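Local coordinates for protein SCO1, mitochondrial (Saccharomyces cerevisiae, PDB 2B7K), which is a copper-binding metallochaperone of mitochondria needed for accumulation of cytochrome c oxidase subunits 1 and 2, and is thought to carry or insert copper, at residues Asp62-Trp67 against Ile146-Met151; Asn69-Ser72 against Gly76-Leu79; Phe157-Gly162 against Val175-Ser180. One frame throughout, in Å; residues are numbered along the deposited sequence.

All three contacts belong to the thioredoxin-like domain of SCO1, and their centres lie 11 to 13 Å apart. Contacts 1 and 2 share helix 56-75, which carries Cys57, a copper ligand by similarity, near its start. Contact 2 is nested within the chain loop that contact 1 closes, and contact 3 follows both in sequence. Contacts 1 and 3 pack helices 56-75 and 169-180 on the adjacent strands 148-151 and 157-161, where Phe148 and Leu161 are paired, and contact 2 joins the end of helix 56-75 to the chain leading to strand 80-85. Contacts 2 and 3 touch through Leu71 and Ile77 against helix 169-180.

Contact 1: Asp62-Trp67 against Ile146-Met151; sequences DKLGLW and IFFYLM
Leu64 and Phe148 have the closest CA atoms where helix segment 62-67 lies over strand 148-151, the two short axes passing 12.2 Å apart at an angle of 36°. This is the helix-on-sheet layer of a thioredoxin-like fold, with the long first helix resting on strand 148-151, next to the outermost strand 157-161, and on its neighbour 44-49. Phe148 alone makes the strand's share of the contact, and its ring is met by three helix side chains. Trp67 brings the edge of its six-membered ring toward one face of Phe148, displaced toward the rim, with CZ3 3.5 Å from Phe148 CD1. The centroids are 5.0 Å apart and the planes 60° from each other, an offset edge-to-face pair. Leu64 approaches obliquely, its CB 3.8 Å from Phe148 CE2, and also packs on Ile45 of strand 44-49. A further ring, that of Tyr47, meets Phe148, so the phenyl group is buried among aromatic and aliphatic partners. Trp67 is fixed at its polar end by a hydrogen bond from NE1 to the carbonyl oxygen of Asp166. The side chain of Phe148 is about 9 Å from that of Cys57, a copper ligand by similarity, so this core packing lies near the probable metal site. Lys63 starts with CG anti to its own backbone N (chi1 -176°) and passes over a face of the Trp67 ring before bending toward Tyr165 O, to which its NZ is hydrogen-bonded; on the way, Lys63 CE lies near the plane of the Phe148 ring, at its edge, 3.6 Å from CE1.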
loop_
_atom_site.group_PDB
_atom_site.type_symbol
_atom_site.label_atom_id
_atom_site.label_comp_id
_atom_site.label_asym_id
_atom_site.label_seq_id
_atom_site.Cartn_x
_atom_site.Cartn_y
_atom_site.Cartn_z
ATOM N N ASP A 62 -9.513 0.022 -6.818
ATOM C CA ASP A 62 -9.866 -0.508 -8.134
ATOM C C ASP A 62 -8.716 -0.212 -9.089
ATOM O O ASP A 62 -8.283 -1.088 -9.836
ATOM C CB ASP A 62 -11.147 0.142 -8.663
ATOM C CG ASP A 62 -12.404 -0.579 -8.204
ATOM O OD1 ASP A 62 -13.514 -0.061 -8.458
ATOM O OD2 ASP A 62 -12.285 -1.666 -7.596
ATOM N N LYS A 63 -8.216 1.021 -9.048
ATOM C CA LYS A 63 -7.112 1.418 -9.912
ATOM C C LYS A 63 -5.893 0.545 -9.634
ATOM O O LYS A 63 -5.205 0.114 -10.565
ATOM C CB LYS A 63 -6.760 2.898 -9.697
ATOM C CG LYS A 63 -5.672 3.417 -10.641
ATOM C CD LYS A 63 -5.437 4.923 -10.493
ATOM C CE LYS A 63 -4.945 5.295 -9.095
ATOM N NZ LYS A 63 -4.706 6.768 -8.958
ATOM N N LEU A 64 -5.627 0.285 -8.354
ATOM C CA LEU A 64 -4.486 -0.543 -7.966
ATOM C C LEU A 64 -4.604 -1.949 -8.569
ATOM O O LEU A 64 -3.614 -2.526 -9.018
ATOM C CB LEU A 64 -4.383 -0.629 -6.436
ATOM C CG LEU A 64 -3.288 -1.540 -5.863
ATOM C CD1 LEU A 64 -1.919 -1.039 -6.321
ATOM C CD2 LEU A 64 -3.367 -1.567 -4.336
ATOM N N GLY A 65 -5.815 -2.495 -8.581
ATOM C CA GLY A 65 -6.015 -3.818 -9.145
ATOM C C GLY A 65 -5.674 -3.835 -10.626
ATOM O O GLY A 65 -5.101 -4.806 -11.136
ATOM N N LEU A 66 -6.022 -2.761 -11.322
ATOM C CA LEU A 66 -5.722 -2.669 -12.749
ATOM C C LEU A 66 -4.211 -2.639 -12.933
ATOM O O LEU A 66 -3.670 -3.310 -13.813
ATOM C CB LEU A 66 -6.337 -1.405 -13.350
ATOM C CG LEU A 66 -7.866 -1.348 -13.420
ATOM C CD1 LEU A 66 -8.280 -0.056 -14.093
ATOM C CD2 LEU A 66 -8.398 -2.545 -14.202
ATOM N N TRP A 67 -3.536 -1.854 -12.096
ATOM C CA TRP A 67 -2.080 -1.751 -12.156
ATOM C C TRP A 67 -1.413 -3.104 -11.921
ATOM O O TRP A 67 -0.546 -3.524 -12.691
ATOM C CB TRP A 67 -1.554 -0.774 -11.097
ATOM C CG TRP A 67 -1.804 0.689 -11.366
ATOM C CD1 TRP A 67 -2.249 1.255 -12.523
ATOM C CD2 TRP A 67 -1.591 1.765 -10.447
ATOM N NE1 TRP A 67 -2.328 2.626 -12.384
ATOM C CE2 TRP A 67 -1.927 2.964 -11.118
ATOM C CE3 TRP A 67 -1.141 1.833 -9.119
ATOM C CZ2 TRP A 67 -1.835 4.221 -10.505
ATOM C CZ3 TRP A 67 -1.047 3.082 -8.506
ATOM C CH2 TRP A 67 -1.393 4.260 -9.203
ATOM N N ILE A 146 -5.060 9.589 -0.505
ATOM C CA ILE A 146 -4.900 9.750 -1.939
ATOM C C ILE A 146 -3.583 9.321 -2.588
ATOM O O ILE A 146 -3.475 9.367 -3.810
ATOM C CB ILE A 146 -5.167 11.218 -2.335
ATOM C CG1 ILE A 146 -4.233 12.140 -1.544
ATOM C CG2 ILE A 146 -6.622 11.570 -2.066
ATOM C CD1 ILE A 146 -4.400 13.613 -1.848
ATOM N N PHE A 147 -2.581 8.924 -1.809
ATOM C CA PHE A 147 -1.314 8.497 -2.426
ATOM C C PHE A 147 -1.028 7.016 -2.262
ATOM O O PHE A 147 -1.484 6.391 -1.309
ATOM C CB PHE A 147 -0.100 9.214 -1.817
ATOM C CG PHE A 147 -0.050 10.683 -2.080
ATOM C CD1 PHE A 147 -0.459 11.587 -1.107
ATOM C CD2 PHE A 147 0.430 11.166 -3.293
ATOM C CE1 PHE A 147 -0.389 12.961 -1.336
ATOM C CE2 PHE A 147 0.504 12.538 -3.533
ATOM C CZ PHE A 147 0.095 13.437 -2.554
ATOM N N PHE A 148 -0.265 6.473 -3.211
ATOM C CA PHE A 148 0.205 5.095 -3.133
ATOM C C PHE A 148 1.696 5.315 -2.865
ATOM O O PHE A 148 2.322 6.163 -3.508
ATOM C CB PHE A 148 0.031 4.340 -4.454
ATOM C CG PHE A 148 -1.389 3.965 -4.761
ATOM C CD1 PHE A 148 -2.143 4.724 -5.647
ATOM C CD2 PHE A 148 -1.968 2.845 -4.171
ATOM C CE1 PHE A 148 -3.463 4.368 -5.949
ATOM C CE2 PHE A 148 -3.283 2.483 -4.464
ATOM C CZ PHE A 148 -4.029 3.248 -5.355
ATOM N N TYR A 149 2.254 4.598 -1.896
ATOM C CA TYR A 149 3.667 4.743 -1.565
ATOM C C TYR A 149 4.440 3.529 -2.052
ATOM O O TYR A 149 4.184 2.403 -1.617
ATOM C CB TYR A 149 3.848 4.903 -0.046
ATOM C CG TYR A 149 3.022 6.034 0.535
ATOM C CD1 TYR A 149 1.653 5.886 0.743
ATOM C CD2 TYR A 149 3.604 7.266 0.826
ATOM C CE1 TYR A 149 0.876 6.947 1.225
ATOM C CE2 TYR A 149 2.842 8.329 1.307
ATOM C CZ TYR A 149 1.481 8.163 1.501
ATOM O OH TYR A 149 0.721 9.221 1.946
ATOM N N LEU A 150 5.376 3.760 -2.967
ATOM C CA LEU A 150 6.189 2.684 -3.522
ATOM C C LEU A 150 7.473 2.560 -2.712
ATOM O O LEU A 150 8.227 3.525 -2.600
ATOM C CB LEU A 150 6.526 2.979 -4.985
ATOM C CG LEU A 150 7.219 1.845 -5.750
ATOM C CD1 LEU A 150 6.303 0.628 -5.810
ATOM C CD2 LEU A 150 7.564 2.316 -7.150
ATOM N N MET A 151 7.718 1.375 -2.154
ATOM C CA MET A 151 8.909 1.142 -1.335
ATOM C C MET A 151 9.784 0.094 -2.015
ATOM O O MET A 151 9.279 -0.937 -2.458
ATOM C CB MET A 151 8.503 0.643 0.055
ATOM C CG MET A 151 7.348 1.412 0.700
ATOM S SD MET A 151 7.676 3.172 0.976
ATOM C CE MET A 151 8.662 3.106 2.466
HETATM O O HOH W 1 -3.427 7.697 -6.035
#

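Contact 2: Asn69-Ser72 against Gly76-Leu79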
loop_
_atom_site.group_PDB
_atom_site.type_symbol
_atom_site.label_atom_id
_atom_site.label_comp_id
_atom_site.label_asym_id
_atom_site.label_seq_id
_atom_site.Cartn_x
_atom_site.Cartn_y
_atom_site.Cartn_z
ATOM N N ASN A 69 -2.526 -6.186 -12.235
ATOM C CA ASN A 69 -2.730 -7.131 -13.328
ATOM C C ASN A 69 -1.938 -6.772 -14.582
ATOM O O ASN A 69 -1.433 -7.654 -15.270
ATOM C CB ASN A 69 -4.218 -7.247 -13.649
ATOM C CG ASN A 69 -4.940 -8.181 -12.699
ATOM O OD1 ASN A 69 -6.168 -8.188 -12.626
ATOM N ND2 ASN A 69 -4.176 -8.987 -11.969
ATOM N N THR A 70 -1.827 -5.484 -14.880
ATOM C CA THR A 70 -1.068 -5.053 -16.048
ATOM C C THR A 70 0.411 -5.325 -15.790
ATOM O O THR A 70 1.133 -5.789 -16.675
ATOM C CB THR A 70 -1.247 -3.548 -16.310
ATOM O OG1 THR A 70 -2.613 -3.285 -16.648
ATOM C CG2 THR A 70 -0.355 -3.093 -17.445
ATOM N N LEU A 71 0.857 -5.037 -14.570
ATOM C CA LEU A 71 2.257 -5.244 -14.214
ATOM C C LEU A 71 2.687 -6.699 -14.358
ATOM O O LEU A 71 3.726 -6.997 -14.949
ATOM C CB LEU A 71 2.512 -4.761 -12.781
ATOM C CG LEU A 71 2.609 -3.236 -12.666
ATOM C CD1 LEU A 71 2.536 -2.807 -11.209
ATOM C CD2 LEU A 71 3.922 -2.775 -13.302
ATOM N N SER A 72 1.887 -7.611 -13.824
ATOM C CA SER A 72 2.231 -9.020 -13.907
ATOM C C SER A 72 2.081 -9.597 -15.316
ATOM O O SER A 72 2.975 -10.292 -15.803
ATOM C CB SER A 72 1.388 -9.827 -12.916
ATOM O OG SER A 72 0.009 -9.641 -13.162
ATOM N N GLY A 76 5.654 -8.921 -16.194
ATOM C CA GLY A 76 6.110 -9.971 -15.302
ATOM C C GLY A 76 6.619 -9.415 -13.985
ATOM O O GLY A 76 7.531 -9.973 -13.367
ATOM N N ILE A 77 6.032 -8.302 -13.559
ATOM C CA ILE A 77 6.412 -7.661 -12.308
ATOM C C ILE A 77 5.375 -7.994 -11.250
ATOM O O ILE A 77 4.174 -7.878 -11.496
ATOM C CB ILE A 77 6.485 -6.117 -12.464
ATOM C CG1 ILE A 77 7.710 -5.735 -13.298
ATOM C CG2 ILE A 77 6.526 -5.448 -11.091
ATOM C CD1 ILE A 77 7.805 -4.242 -13.608
ATOM N N THR A 78 5.842 -8.409 -10.077
ATOM C CA THR A 78 4.951 -8.742 -8.970
ATOM C C THR A 78 5.273 -7.855 -7.766
ATOM O O THR A 78 6.385 -7.887 -7.241
ATOM C CB THR A 78 5.114 -10.216 -8.537
ATOM O OG1 THR A 78 4.849 -11.077 -9.649
ATOM C CG2 THR A 78 4.150 -10.547 -7.405
ATOM N N LEU A 79 4.303 -7.057 -7.337
ATOM C CA LEU A 79 4.505 -6.182 -6.189
ATOM C C LEU A 79 3.853 -6.778 -4.946
ATOM O O LEU A 79 3.096 -7.749 -5.029
ATOM C CB LEU A 79 3.882 -4.805 -6.437
ATOM C CG LEU A 79 4.267 -3.993 -7.673
ATOM C CD1 LEU A 79 3.427 -2.720 -7.700
ATOM C CD2 LEU A 79 5.753 -3.650 -7.654
#
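Gly76 turns the chain back against Leu71 and Ser72 at the end of helix 56-75. It is the first residue to leave the helical conformation, and its positive phi gives the left-handed backbone of a glycine that terminates a helix. Its N makes a weak, bent hydrogen bond to Ser72 O at 3.0 Å, and its CA comes within 3.2 Å of the same Ser72 O in a CA-H...O contact. Ile77 supplies the firmer link: its N donates to Leu71 O over 3.0 Å at a nearly straight 171°, arriving 50° out of the carbonyl plane. The last-turn carbonyls thus find donors in the departing chain. The Ile77 carbonyl oxygen then rests 3.7 Å from Ser72 CB, whereas the Ser72 hydroxyl turns to Leu68 O within the helix. On the apolar side the side chains of Ile77 and Leu71 cross, Ile77 CD1 lying a looser 4.2 Å from Leu71 CD2. Leu79 then reaches back with its end, and its CD1 meets Leu71 CD1 at 3.6 Å. With CG set beside its backbone N (chi1 -77°), Leu71 offers one methyl branch to each of these two partners. Strands 44-49 and 80-85 are parallel neighbours with helix 56-75 between them in the chain, and this turn is the helix-to-strand half of that beta-alpha-beta unit, with Leu71 also packed on Val171, Ile174 and Val175 of helix 169-180.

Contact 3: Phe157-Gly162 against Val175-Ser180; sequences FVDALG and VEHVKS
The imidazole of His177 receives Val158 over one face, with CG2 4.3 Å above the ring plane and displaced toward the rim. Asp159 comes in obliquely beside it, its CB 3.4 Å from His177 NE2, and the backbone carbonyl of Val158 adds a third neighbour, its O 3.7 Å from His177 CE1. The carboxylate of Asp159 is turned 29° from the imidazole plane while the two side chains run roughly at right angles. On the strand's other side the Phe157 ring has Asp159 N 3.8 Å above the centre of one face and Ala160 CB in plane at its edge. Asp159 holds CG anti to the backbone N (chi1 -170°), which sends the carboxylate out from the strand toward helix 169-180, where it also packs on Lys173. Its OD2 stays 4.0 Å from His177 NE2, too far for a hydrogen bond, and that nitrogen is buried here with no partner in the model. Val158 and Asp159 can both face the helix because they form a classic beta bulge: the two residues together stand opposite Leu150 of strand 148-151, and both bond to its backbone. The bulge lies on the outermost strand of the sheet, in the strand-strand-helix unit that closes the thioredoxin-like fold, and Leu150 itself touches His177 and Val158. On the helix, His177 CG is anti to its carbonyl carbon (chi1 -79°), carrying the ring out toward the strand. Just before it, Glu176 O accepts two bonds from Ser180, one turn further along, from OG at 2.8 Å and from N at 3.2 Å, which arrive from opposite faces of the carbonyl plane.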
loop_
_atom_site.group_PDB
_atom_site.type_symbol
_atom_site.label_atom_id
_atom_site.label_comp_id
_atom_site.label_asym_id
_atom_site.label_seq_id
_atom_site.Cartn_x
_atom_site.Cartn_y
_atom_site.Cartn_z
ATOM N N PHE A 157 11.573 4.529 0.668
ATOM C CA PHE A 157 10.557 5.210 -0.120
ATOM C C PHE A 157 11.203 5.694 -1.408
ATOM O O PHE A 157 12.234 6.370 -1.380
ATOM C CB PHE A 157 10.014 6.411 0.652
ATOM C CG PHE A 157 9.091 7.283 -0.149
ATOM C CD1 PHE A 157 7.810 6.843 -0.487
ATOM C CD2 PHE A 157 9.495 8.553 -0.556
ATOM C CE1 PHE A 157 6.944 7.658 -1.215
ATOM C CE2 PHE A 157 8.636 9.376 -1.287
ATOM C CZ PHE A 157 7.357 8.926 -1.615
ATOM N N VAL A 158 10.608 5.352 -2.542
ATOM C CA VAL A 158 11.171 5.789 -3.808
ATOM C C VAL A 158 10.230 6.683 -4.599
ATOM O O VAL A 158 10.678 7.461 -5.440
ATOM C CB VAL A 158 11.587 4.595 -4.687
ATOM C CG1 VAL A 158 12.759 3.877 -4.053
ATOM C CG2 VAL A 158 10.424 3.648 -4.869
ATOM N N ASP A 159 8.929 6.588 -4.330
ATOM C CA ASP A 159 7.978 7.419 -5.058
ATOM C C ASP A 159 6.543 7.286 -4.559
ATOM O O ASP A 159 6.153 6.256 -4.018
ATOM C CB ASP A 159 8.041 7.070 -6.549
ATOM C CG ASP A 159 7.266 8.042 -7.413
ATOM O OD1 ASP A 159 7.484 9.265 -7.273
ATOM O OD2 ASP A 159 6.449 7.585 -8.241
ATOM N N ALA A 160 5.767 8.349 -4.737
ATOM C CA ALA A 160 4.368 8.354 -4.339
ATOM C C ALA A 160 3.549 8.601 -5.593
ATOM O O ALA A 160 3.872 9.478 -6.394
ATOM C CB ALA A 160 4.107 9.450 -3.322
ATOM N N LEU A 161 2.498 7.819 -5.780
ATOM C CA LEU A 161 1.663 7.998 -6.956
ATOM C C LEU A 161 0.323 8.562 -6.522
ATOM O O LEU A 161 -0.447 7.903 -5.816
ATOM C CB LEU A 161 1.480 6.670 -7.700
ATOM C CG LEU A 161 2.781 6.042 -8.216
ATOM C CD1 LEU A 161 3.391 5.164 -7.138
ATOM C CD2 LEU A 161 2.496 5.210 -9.458
ATOM N N GLY A 162 0.077 9.803 -6.922
ATOM C CA GLY A 162 -1.165 10.472 -6.587
ATOM C C GLY A 162 -2.277 10.159 -7.568
ATOM O O GLY A 162 -2.128 9.318 -8.453
ATOM N N VAL A 175 7.092 0.527 -13.471
ATOM C CA VAL A 175 8.018 -0.261 -14.280
ATOM C C VAL A 175 9.404 0.385 -14.281
ATOM O O VAL A 175 10.413 -0.288 -14.081
ATOM C CB VAL A 175 7.508 -0.390 -15.732
ATOM C CG1 VAL A 175 8.547 -1.115 -16.595
ATOM C CG2 VAL A 175 6.183 -1.152 -15.744
ATOM N N GLU A 176 9.439 1.694 -14.498
ATOM C CA GLU A 176 10.689 2.454 -14.522
ATOM C C GLU A 176 11.519 2.205 -13.259
ATOM O O GLU A 176 12.723 1.942 -13.332
ATOM C CB GLU A 176 10.366 3.947 -14.661
ATOM C CG GLU A 176 11.575 4.858 -14.793
ATOM C CD GLU A 176 11.185 6.316 -14.985
ATOM O OE1 GLU A 176 12.091 7.164 -15.127
ATOM O OE2 GLU A 176 9.971 6.617 -14.996
ATOM N N HIS A 177 10.870 2.282 -12.103
ATOM C CA HIS A 177 11.538 2.065 -10.821
ATOM C C HIS A 177 12.025 0.635 -10.621
ATOM O O HIS A 177 13.140 0.409 -10.157
ATOM C CB HIS A 177 10.596 2.427 -9.671
ATOM C CG HIS A 177 10.501 3.895 -9.406
ATOM N ND1 HIS A 177 11.549 4.625 -8.888
ATOM C CD2 HIS A 177 9.490 4.774 -9.600
ATOM C CE1 HIS A 177 11.188 5.890 -8.773
ATOM N NE2 HIS A 177 9.943 6.008 -9.198
ATOM N N VAL A 178 11.177 -0.331 -10.954
ATOM C CA VAL A 178 11.526 -1.731 -10.779
ATOM C C VAL A 178 12.667 -2.179 -11.682
ATOM O O VAL A 178 13.617 -2.821 -11.221
ATOM C CB VAL A 178 10.299 -2.638 -11.034
ATOM C CG1 VAL A 178 10.686 -4.102 -10.919
ATOM C CG2 VAL A 178 9.207 -2.304 -10.035
ATOM N N LYS A 179 12.575 -1.836 -12.962
ATOM C CA LYS A 179 13.599 -2.240 -13.919
ATOM C C LYS A 179 14.939 -1.532 -13.769
ATOM O O LYS A 179 15.968 -2.070 -14.180
ATOM C CB LYS A 179 13.084 -2.070 -15.352
ATOM C CG LYS A 179 11.881 -2.940 -15.679
ATOM C CD LYS A 179 11.817 -3.328 -17.157
ATOM C CE LYS A 179 11.714 -2.125 -18.086
ATOM N NZ LYS A 179 12.969 -1.318 -18.142
ATOM N N SER A 180 14.944 -0.341 -13.183
ATOM C CA SER A 180 16.197 0.388 -13.015
ATOM C C SER A 180 16.806 0.172 -11.633
ATOM O O SER A 180 17.906 0.646 -11.349
ATOM C CB SER A 180 15.979 1.884 -13.251
ATOM O OG SER A 180 15.213 2.463 -12.211
#